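Putative epoxide hydrolase protein (Klebsiella pneumoniae subsp. pneumoniae, PDB 5BOV) is probably a hydrolase of the alpha/beta hydrolase fold, perhaps acting on epoxides or monoacylglycerols, though its substrate is not established. Local coordinates at residues I118-W123 and P241-P246; A169-N174 and P207-I212; V245-L250 and A267-K272. All blocks are in the same frame, centred on the assembly; numbering follows the deposited sequence.

Interaction 1: residues I118-W123 and P241-P246; sequences IVAALW and PPITVP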
loop_
_atom_site.group_PDB
_atom_site.type_symbol
_atom_site.label_atom_id
_atom_site.label_comp_id
_atom_site.label_asym_id
_atom_site.label_seq_id
_atom_site.Cartn_x
_atom_site.Cartn_y
_atom_site.Cartn_z
ATOM N N ILE A 118 3.326 -9.079 2.156
ATOM C CA ILE A 118 3.083 -9.883 3.321
ATOM C C ILE A 118 2.002 -10.940 3.042
ATOM O O ILE A 118 2.193 -12.117 3.456
ATOM C CB ILE A 118 2.719 -9.020 4.540
ATOM C CG1 ILE A 118 3.905 -8.210 4.948
ATOM C CG2 ILE A 118 2.230 -9.910 5.739
ATOM C CD1 ILE A 118 3.579 -7.080 5.920
ATOM N N VAL A 119 0.904 -10.571 2.406
ATOM C CA VAL A 119 -0.118 -11.553 2.090
ATOM C C VAL A 119 0.474 -12.666 1.240
ATOM O O VAL A 119 0.244 -13.862 1.494
ATOM C CB VAL A 119 -1.358 -10.953 1.427
ATOM C CG1 VAL A 119 -2.381 -11.978 1.179
ATOM C CG2 VAL A 119 -1.929 -9.917 2.356
ATOM N N ALA A 120 1.290 -12.307 0.233
ATOM C CA ALA A 120 1.875 -13.285 -0.608
ATOM C C ALA A 120 2.863 -14.182 0.109
ATOM O O ALA A 120 2.988 -15.359 -0.224
ATOM C CB ALA A 120 2.535 -12.580 -1.808
ATOM N N ALA A 121 3.624 -13.630 1.047
ATOM C CA ALA A 121 4.604 -14.433 1.765
ATOM C C ALA A 121 3.971 -15.360 2.803
ATOM O O ALA A 121 4.424 -16.534 3.007
ATOM C CB ALA A 121 5.599 -13.479 2.421
ATOM N N LEU A 122 2.978 -14.880 3.510
ATOM C CA LEU A 122 2.403 -15.679 4.613
ATOM C C LEU A 122 1.223 -16.519 4.217
ATOM O O LEU A 122 1.018 -17.609 4.815
ATOM C CB LEU A 122 1.995 -14.794 5.789
ATOM C CG LEU A 122 3.103 -13.919 6.407
ATOM C CD1 LEU A 122 2.561 -13.190 7.612
ATOM C CD2 LEU A 122 4.340 -14.693 6.785
ATOM N N TRP A 123 0.445 -16.054 3.247
ATOM C CA TRP A 123 -0.681 -16.823 2.713
ATOM C C TRP A 123 -0.593 -16.924 1.187
ATOM O O TRP A 123 -1.503 -16.452 0.471
ATOM C CB TRP A 123 -1.989 -16.176 3.146
ATOM C CG TRP A 123 -2.072 -16.012 4.580
ATOM C CD1 TRP A 123 -2.362 -17.002 5.500
ATOM C CD2 TRP A 123 -1.865 -14.798 5.356
ATOM N NE1 TRP A 123 -2.304 -16.477 6.771
ATOM C CE2 TRP A 123 -2.101 -15.117 6.718
ATOM C CE3 TRP A 123 -1.528 -13.497 5.034
ATOM C CZ2 TRP A 123 -1.979 -14.153 7.761
ATOM C CZ3 TRP A 123 -1.360 -12.566 6.042
ATOM C CH2 TRP A 123 -1.586 -12.869 7.391
ATOM N N PRO A 241 11.078 -13.760 4.613
ATOM C CA PRO A 241 10.731 -14.888 3.790
ATOM C C PRO A 241 10.572 -14.512 2.310
ATOM O O PRO A 241 10.029 -13.473 2.010
ATOM C CB PRO A 241 9.394 -15.335 4.371
ATOM C CG PRO A 241 8.810 -14.086 4.894
ATOM C CD PRO A 241 9.975 -13.404 5.510
ATOM N N PRO A 242 10.958 -15.377 1.398
ATOM C CA PRO A 242 10.788 -15.036 0.003
ATOM C C PRO A 242 9.351 -15.200 -0.454
ATOM O O PRO A 242 8.546 -15.847 0.228
ATOM C CB PRO A 242 11.664 -16.071 -0.691
ATOM C CG PRO A 242 11.663 -17.251 0.218
ATOM C CD PRO A 242 11.744 -16.623 1.585
ATOM N N ILE A 243 9.023 -14.507 -1.544
ATOM C CA ILE A 243 7.683 -14.618 -2.136
ATOM C C ILE A 243 7.781 -15.610 -3.271
ATOM O O ILE A 243 8.608 -15.472 -4.214
ATOM C CB ILE A 243 7.241 -13.228 -2.587
ATOM C CG1 ILE A 243 6.876 -12.438 -1.308
ATOM C CG2 ILE A 243 6.037 -13.341 -3.499
ATOM C CD1 ILE A 243 6.797 -10.977 -1.484
ATOM N N THR A 244 6.898 -16.589 -3.247
ATOM C CA THR A 244 6.950 -17.705 -4.166
ATOM C C THR A 244 6.011 -17.566 -5.381
ATOM O O THR A 244 6.058 -18.353 -6.326
ATOM C CB THR A 244 6.562 -19.036 -3.429
ATOM O OG1 THR A 244 5.196 -18.981 -3.005
ATOM C CG2 THR A 244 7.487 -19.298 -2.277
ATOM N N VAL A 245 5.076 -16.574 -5.320
ATOM C CA VAL A 245 4.064 -16.434 -6.349
ATOM C C VAL A 245 4.590 -15.609 -7.514
ATOM O O VAL A 245 5.559 -14.839 -7.369
ATOM C CB VAL A 245 2.767 -15.792 -5.817
ATOM C CG1 VAL A 245 2.309 -16.551 -4.551
ATOM C CG2 VAL A 245 2.908 -14.332 -5.527
ATOM N N PRO A 246 4.013 -15.782 -8.694
ATOM C CA PRO A 246 4.483 -14.974 -9.844
ATOM C C PRO A 246 4.390 -13.465 -9.541
ATOM O O PRO A 246 3.367 -13.012 -9.128
ATOM C CB PRO A 246 3.525 -15.366 -10.996
ATOM C CG PRO A 246 3.075 -16.712 -10.603
ATOM C CD PRO A 246 2.940 -16.706 -9.115
HETATM O O HOH W 1 5.126 -16.973 -1.037
#

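Interaction 2: residues A169-N174 and P207-I212; sequences AGYRQN and PDHVAI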
loop_
_atom_site.group_PDB
_atom_site.type_symbol
_atom_site.label_atom_id
_atom_site.label_comp_id
_atom_site.label_asym_id
_atom_site.label_seq_id
_atom_site.Cartn_x
_atom_site.Cartn_y
_atom_site.Cartn_z
ATOM N N ALA A 169 1.937 16.207 16.474
ATOM C CA ALA A 169 1.172 17.428 16.463
ATOM C C ALA A 169 1.204 18.163 15.102
ATOM O O ALA A 169 0.188 18.672 14.660
ATOM C CB ALA A 169 1.664 18.371 17.599
ATOM N N GLY A 170 2.365 18.201 14.469
ATOM C CA GLY A 170 2.507 18.797 13.169
ATOM C C GLY A 170 1.649 18.089 12.133
ATOM O O GLY A 170 0.981 18.725 11.305
ATOM N N TYR A 171 1.664 16.767 12.186
ATOM C CA TYR A 171 0.921 16.006 11.167
ATOM C C TYR A 171 -0.552 16.193 11.365
ATOM O O TYR A 171 -1.321 16.259 10.411
ATOM C CB TYR A 171 1.360 14.532 11.101
ATOM C CG TYR A 171 0.863 13.829 9.832
ATOM C CD1 TYR A 171 1.227 14.324 8.570
ATOM C CD2 TYR A 171 0.040 12.730 9.903
ATOM C CE1 TYR A 171 0.712 13.725 7.422
ATOM C CE2 TYR A 171 -0.484 12.117 8.763
ATOM C CZ TYR A 171 -0.123 12.600 7.536
ATOM O OH TYR A 171 -0.618 12.055 6.360
ATOM N N ARG A 172 -0.958 16.238 12.621
ATOM C CA ARG A 172 -2.386 16.453 12.952
ATOM C C ARG A 172 -2.838 17.856 12.604
ATOM O O ARG A 172 -3.923 18.047 12.046
ATOM C CB ARG A 172 -2.670 16.167 14.404
ATOM C CG ARG A 172 -4.134 16.389 14.801
ATOM C CD ARG A 172 -4.436 15.800 16.145
ATOM N NE ARG A 172 -4.600 14.360 16.041
ATOM C CZ ARG A 172 -3.853 13.441 16.635
ATOM N NH1 ARG A 172 -2.825 13.752 17.419
ATOM N NH2 ARG A 172 -4.172 12.162 16.435
ATOM N N GLN A 173 -2.060 18.860 12.957
ATOM C CA GLN A 173 -2.468 20.237 12.658
ATOM C C GLN A 173 -2.420 20.602 11.156
ATOM O O GLN A 173 -3.160 21.486 10.708
ATOM C CB GLN A 173 -1.567 21.208 13.380
ATOM C CG GLN A 173 -1.801 21.187 14.868
ATOM C CD GLN A 173 -0.806 22.106 15.592
ATOM O OE1 GLN A 173 -0.281 23.096 15.018
ATOM N NE2 GLN A 173 -0.497 21.750 16.823
ATOM N N ASN A 174 -1.478 19.995 10.435
ATOM C CA ASN A 174 -1.086 20.392 9.093
ATOM C C ASN A 174 -1.209 19.164 8.117
ATOM O O ASN A 174 -0.421 19.147 7.184
ATOM C CB ASN A 174 0.416 20.870 9.037
ATOM C CG ASN A 174 0.696 22.034 9.987
ATOM O OD1 ASN A 174 -0.155 22.915 10.132
ATOM N ND2 ASN A 174 1.891 22.055 10.627
ATOM N N PRO A 207 -10.587 10.076 11.068
ATOM C CA PRO A 207 -10.156 10.385 12.439
ATOM C C PRO A 207 -9.045 9.502 13.012
ATOM O O PRO A 207 -8.420 9.879 14.006
ATOM C CB PRO A 207 -11.433 10.204 13.260
ATOM C CG PRO A 207 -12.344 9.411 12.451
ATOM C CD PRO A 207 -12.006 9.715 10.983
ATOM N N ASP A 208 -8.758 8.387 12.349
ATOM C CA ASP A 208 -7.661 7.541 12.736
ATOM C C ASP A 208 -6.380 7.776 11.904
ATOM O O ASP A 208 -5.367 7.121 12.178
ATOM C CB ASP A 208 -8.041 6.075 12.493
ATOM C CG ASP A 208 -9.331 5.641 13.228
ATOM O OD1 ASP A 208 -9.433 6.037 14.414
ATOM O OD2 ASP A 208 -10.148 4.917 12.589
ATOM N N HIS A 209 -6.419 8.654 10.889
ATOM C CA HIS A 209 -5.313 8.712 9.969
ATOM C C HIS A 209 -3.976 9.076 10.648
ATOM O O HIS A 209 -2.944 8.490 10.359
ATOM C CB HIS A 209 -5.597 9.729 8.857
ATOM C CG HIS A 209 -4.460 9.815 7.873
ATOM N ND1 HIS A 209 -4.136 8.766 7.053
ATOM C CD2 HIS A 209 -3.512 10.752 7.708
ATOM C CE1 HIS A 209 -3.042 9.077 6.383
ATOM N NE2 HIS A 209 -2.648 10.279 6.788
ATOM N N VAL A 210 -4.029 10.061 11.518
ATOM C CA VAL A 210 -2.792 10.474 12.196
ATOM C C VAL A 210 -2.291 9.350 13.023
ATOM O O VAL A 210 -1.065 9.049 12.984
ATOM C CB VAL A 210 -2.990 11.771 13.010
ATOM C CG1 VAL A 210 -1.784 12.082 13.892
ATOM C CG2 VAL A 210 -3.255 12.923 12.059
ATOM N N ALA A 211 -3.183 8.760 13.849
ATOM C CA ALA A 211 -2.744 7.735 14.758
ATOM C C ALA A 211 -2.096 6.580 13.979
ATOM O O ALA A 211 -1.060 6.037 14.383
ATOM C CB ALA A 211 -3.883 7.231 15.612
ATOM N N ILE A 212 -2.713 6.171 12.866
ATOM C CA ILE A 212 -2.195 5.046 12.063
ATOM C C ILE A 212 -0.851 5.421 11.451
ATOM O O ILE A 212 0.093 4.579 11.424
ATOM C CB ILE A 212 -3.200 4.604 10.984
ATOM C CG1 ILE A 212 -4.446 4.031 11.640
ATOM C CG2 ILE A 212 -2.586 3.574 10.031
ATOM C CD1 ILE A 212 -4.242 2.799 12.483
HETATM O O HOH W 2 -5.670 9.983 14.613
#

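Interaction 3: residues V245-L250 and A267-K272; sequences VPTITL and AKFTGK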
loop_
_atom_site.group_PDB
_atom_site.type_symbol
_atom_site.label_atom_id
_atom_site.label_comp_id
_atom_site.label_asym_id
_atom_site.label_seq_id
_atom_site.Cartn_x
_atom_site.Cartn_y
_atom_site.Cartn_z
ATOM N N VAL A 245 5.076 -16.574 -5.320
ATOM C CA VAL A 245 4.064 -16.434 -6.349
ATOM C C VAL A 245 4.590 -15.609 -7.514
ATOM O O VAL A 245 5.559 -14.839 -7.369
ATOM C CB VAL A 245 2.767 -15.792 -5.817
ATOM C CG1 VAL A 245 2.309 -16.551 -4.551
ATOM C CG2 VAL A 245 2.908 -14.332 -5.527
ATOM N N PRO A 246 4.013 -15.782 -8.694
ATOM C CA PRO A 246 4.483 -14.974 -9.844
ATOM C C PRO A 246 4.390 -13.465 -9.541
ATOM O O PRO A 246 3.367 -13.012 -9.128
ATOM C CB PRO A 246 3.525 -15.366 -10.996
ATOM C CG PRO A 246 3.075 -16.712 -10.603
ATOM C CD PRO A 246 2.940 -16.706 -9.115
ATOM N N THR A 247 5.483 -12.766 -9.793
ATOM C CA THR A 247 5.587 -11.357 -9.376
ATOM C C THR A 247 6.213 -10.524 -10.475
ATOM O O THR A 247 7.252 -10.920 -11.074
ATOM C CB THR A 247 6.445 -11.249 -8.142
ATOM O OG1 THR A 247 5.848 -12.002 -7.050
ATOM C CG2 THR A 247 6.601 -9.818 -7.699
ATOM N N ILE A 248 5.638 -9.332 -10.720
ATOM C CA ILE A 248 6.304 -8.294 -11.434
ATOM C C ILE A 248 6.577 -7.140 -10.494
ATOM O O ILE A 248 5.662 -6.679 -9.825
ATOM C CB ILE A 248 5.508 -7.786 -12.677
ATOM C CG1 ILE A 248 5.330 -8.959 -13.643
ATOM C CG2 ILE A 248 6.167 -6.606 -13.291
ATOM C CD1 ILE A 248 4.616 -8.565 -14.931
ATOM N N THR A 249 7.834 -6.718 -10.429
ATOM C CA THR A 249 8.188 -5.519 -9.695
ATOM C C THR A 249 8.355 -4.345 -10.686
ATOM O O THR A 249 8.711 -4.516 -11.824
ATOM C CB THR A 249 9.491 -5.698 -8.858
ATOM O OG1 THR A 249 10.537 -6.098 -9.723
ATOM C CG2 THR A 249 9.253 -6.705 -7.775
ATOM N N LEU A 250 8.005 -3.143 -10.184
ATOM C CA LEU A 250 8.044 -1.921 -10.958
ATOM C C LEU A 250 8.860 -0.866 -10.237
ATOM O O LEU A 250 8.790 -0.771 -9.012
ATOM C CB LEU A 250 6.654 -1.329 -11.185
ATOM C CG LEU A 250 5.612 -2.233 -11.815
ATOM C CD1 LEU A 250 4.270 -1.489 -11.877
ATOM C CD2 LEU A 250 6.060 -2.596 -13.214
ATOM N N ALA A 267 16.518 -11.809 -5.541
ATOM C CA ALA A 267 16.453 -13.125 -4.955
ATOM C C ALA A 267 15.420 -13.239 -3.861
ATOM O O ALA A 267 15.306 -14.319 -3.279
ATOM C CB ALA A 267 17.839 -13.512 -4.422
ATOM N N LYS A 268 14.598 -12.203 -3.652
ATOM C CA LYS A 268 13.470 -12.333 -2.745
ATOM C C LYS A 268 12.241 -12.883 -3.421
ATOM O O LYS A 268 11.271 -13.204 -2.715
ATOM C CB LYS A 268 13.124 -11.005 -2.124
ATOM C CG LYS A 268 14.259 -10.299 -1.434
ATOM C CD LYS A 268 14.933 -11.201 -0.445
ATOM C CE LYS A 268 14.061 -11.605 0.716
ATOM N NZ LYS A 268 14.841 -12.473 1.660
ATOM N N PHE A 269 12.274 -13.122 -4.712
ATOM C CA PHE A 269 11.098 -13.612 -5.439
ATOM C C PHE A 269 11.556 -14.936 -6.115
ATOM O O PHE A 269 12.399 -14.898 -7.040
ATOM C CB PHE A 269 10.696 -12.599 -6.444
ATOM C CG PHE A 269 10.255 -11.311 -5.826
ATOM C CD1 PHE A 269 8.969 -11.194 -5.300
ATOM C CD2 PHE A 269 11.139 -10.296 -5.679
ATOM C CE1 PHE A 269 8.608 -10.020 -4.664
ATOM C CE2 PHE A 269 10.740 -9.093 -5.034
ATOM C CZ PHE A 269 9.477 -8.970 -4.571
ATOM N N THR A 270 11.104 -16.047 -5.558
ATOM C CA THR A 270 11.619 -17.329 -5.910
ATOM C C THR A 270 10.804 -18.077 -6.948
ATOM O O THR A 270 11.190 -19.196 -7.280
ATOM C CB THR A 270 11.809 -18.195 -4.658
ATOM O OG1 THR A 270 10.595 -18.241 -3.900
ATOM C CG2 THR A 270 12.909 -17.633 -3.785
ATOM N N GLY A 271 9.657 -17.497 -7.369
ATOM C CA GLY A 271 8.894 -18.054 -8.450
ATOM C C GLY A 271 9.145 -17.306 -9.741
ATOM O O GLY A 271 10.220 -16.813 -10.027
ATOM N N LYS A 272 8.134 -17.297 -10.599
ATOM C CA LYS A 272 8.201 -16.568 -11.844
ATOM C C LYS A 272 8.341 -15.112 -11.507
ATOM O O LYS A 272 7.738 -14.639 -10.544
ATOM C CB LYS A 272 6.900 -16.815 -12.625
ATOM C CG LYS A 272 6.818 -18.261 -13.077
ATOM C CD LYS A 272 5.540 -18.445 -13.829
ATOM C CE LYS A 272 5.546 -19.809 -14.508
ATOM N NZ LYS A 272 4.376 -19.982 -15.411
HETATM O O HOH W 3 8.343 -14.983 -7.695
#

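Interaction 1: residues I118-W123 and P241-P246
Ala-120, in the last turns of helix 111-122, sets its single methyl group against two branched side chains of the loop that leads into strand 247-252. Its CB lies 4.0 Å from Ile-243 CG2 and 4.1 Å from Val-245 CG2, so one methyl group touches the branch methyls of two loop residues, Ile-243 and Val-245. The backbone of Ala-120 adds the polar part of the contact: a water donates to its O at 2.8 Å and accepts from Thr-244 N at 2.9 Å, bridging helix carbonyl and loop amide.

Ala-121 follows, and here the chains run closest, with 5.0 Å between the CA atoms of Ala-121 and Ile-243. Its CB points at the loop and touches Pro-241 CG on the proline ring and Ile-243 CG1, each at 4.1 Å. Ile-243 thus serves both alanines, and its first torsion explains how: with chi1 at -74°, CG2 stands anti to the backbone N and reaches Ala-120, while CG1 lies beside that N and reaches Ala-121.

Past this point the larger side chains at the helix end turn elsewhere. Leu-122 packs on Tyr-233 and Leu-237 of helix 231-238, and Trp-123, the first residue to leave the helical conformation, meets the ring of Tyr-233 edge-to-face.

In alpha/beta hydrolases the helix after the nucleophile elbow packs against the central sheet; helix 111-122 probably fills that place, and this contact lies at its far end. Contact by methyl, methylene and ring carbons, with a bridging water as the polar link between the segments, implies an attachment that depends chiefly on close apolar fit and on small residues that let the loop come near the helix.

Interaction 2: residues A169-N174 and P207-I212
Tyr-171 and His-209 are joined by a hydrogen bond of 2.7 Å between Tyr-171 OH and His-209 NE2, formed at the edge of both rings. The rings meet rim to rim with their planes at 48°, neither lying over the other, and the two side chains cross at about a right angle. Tyr-171 reaches across because its CG stands anti to the backbone N (chi1 -165°). On the other side of the imidazole, His-209 ND1 is bonded to Gly-68 O, so both ring nitrogens are held and rotation of the ring is restricted.

Both helices belong to the largely helical region between strands 127-133 and 247-252, consistent with the cap of an alpha/beta hydrolase. Tyr-171 also packs on Pro-41, and the ring of His-209 lies at a shallow angle to that of Trp-40. The contact therefore borders the loop after strand 32-37, which in related enzymes contributes to the oxyanion hole.

Apolar packing centres on Val-210, which divides its methyls between two neighbours. CG2 approaches Tyr-171 CD2 at 3.9 Å and Arg-172 CA at 3.7 Å, whereas CG1 sits over one face of the Arg-172 guanidinium, 3.5 Å from NH2 and offset toward the rim.

The polar edge of that guanidinium is engaged separately. NH1 forms a salt bridge with Glu-168, and NH2 donates to a water lying in the guanidinium plane at 3.2 Å. The same water donates to Pro-207 O at 2.8 Å and accepts from Ala-211 N at 2.9 Å, tying the arginine to the first turn of helix 209-220.

Interaction 3: residues V245-L250 and A267-K272
Thr-247 N donates to Lys-272 O across 3.0 Å, the direct backbone hydrogen bond of this contact. The N-H...O angle is 155°, and the donor is tilted 34° from the carbonyl plane. The same oxygen is approached by Pro-246 CA at 3.3 Å in a CA-H...O contact and accepts from a water at 2.9 Å. Beside it, the CB atoms of Pro-246 and Lys-272 lie 4.0 Å apart.

Side chains supply the second part of the first shell. The Phe-269 ring lies obliquely to two threonine methyls spaced two residues apart on the strand: Thr-247 CG2 is 3.6 Å from Phe-269 CD1, and Thr-249 CG2 is 3.9 Å from Phe-269 CE2. In Thr-247 the branches share the work. With chi1 at -61° the methyl is anti to the backbone N and turns to the ring, while OG1 lies beside that N and donates to Val-245 O at 2.9 Å from above the carbonyl plane.

A bound water bridges the two backbones. It donates to Val-245 O as well as to Lys-272 O and accepts from Gly-271 N, at 2.9 Å, gathering three backbone groups. Farther out, Phe-269 also meets the ring of Tyr-273 and packs on Ile-243; Thr-249 OG1 is bonded to Tyr-273 OH and His-275 ND1. The extended chain of Lys-272 leads away to a salt bridge with the terminal carboxylate of Leu-304.

The contact thus begins the parallel pairing of strand 247-252 with strand 273-278, at the border of the central sheet. Strand 127-133 flanks 247-252 on its other side, and helix 291-303 packs against Ile-248 and Leu-250.

In the fold
Interactions 1 and 3 are neighbours, their centres 9 Å apart. They share Val-245 and Pro-246, and backbone bonds from Ile-243 to Lys-268 and Thr-270 lace their loops together. Both involve the approach to strand 247-252: interaction 1 meets a helix there, partly buried and chiefly by apolar fit, whereas the more buried interaction 3 starts strand pairing and therefore relies on backbone polarity as well. Interaction 2 stands on the opposite side of the chain's centre, about 32 Å from interaction 1 between centres. It joins two helices, is buried despite an exposed arginine, and combines a Tyr-His hydrogen bond with packing round one valine. A bridging water occurs in all three.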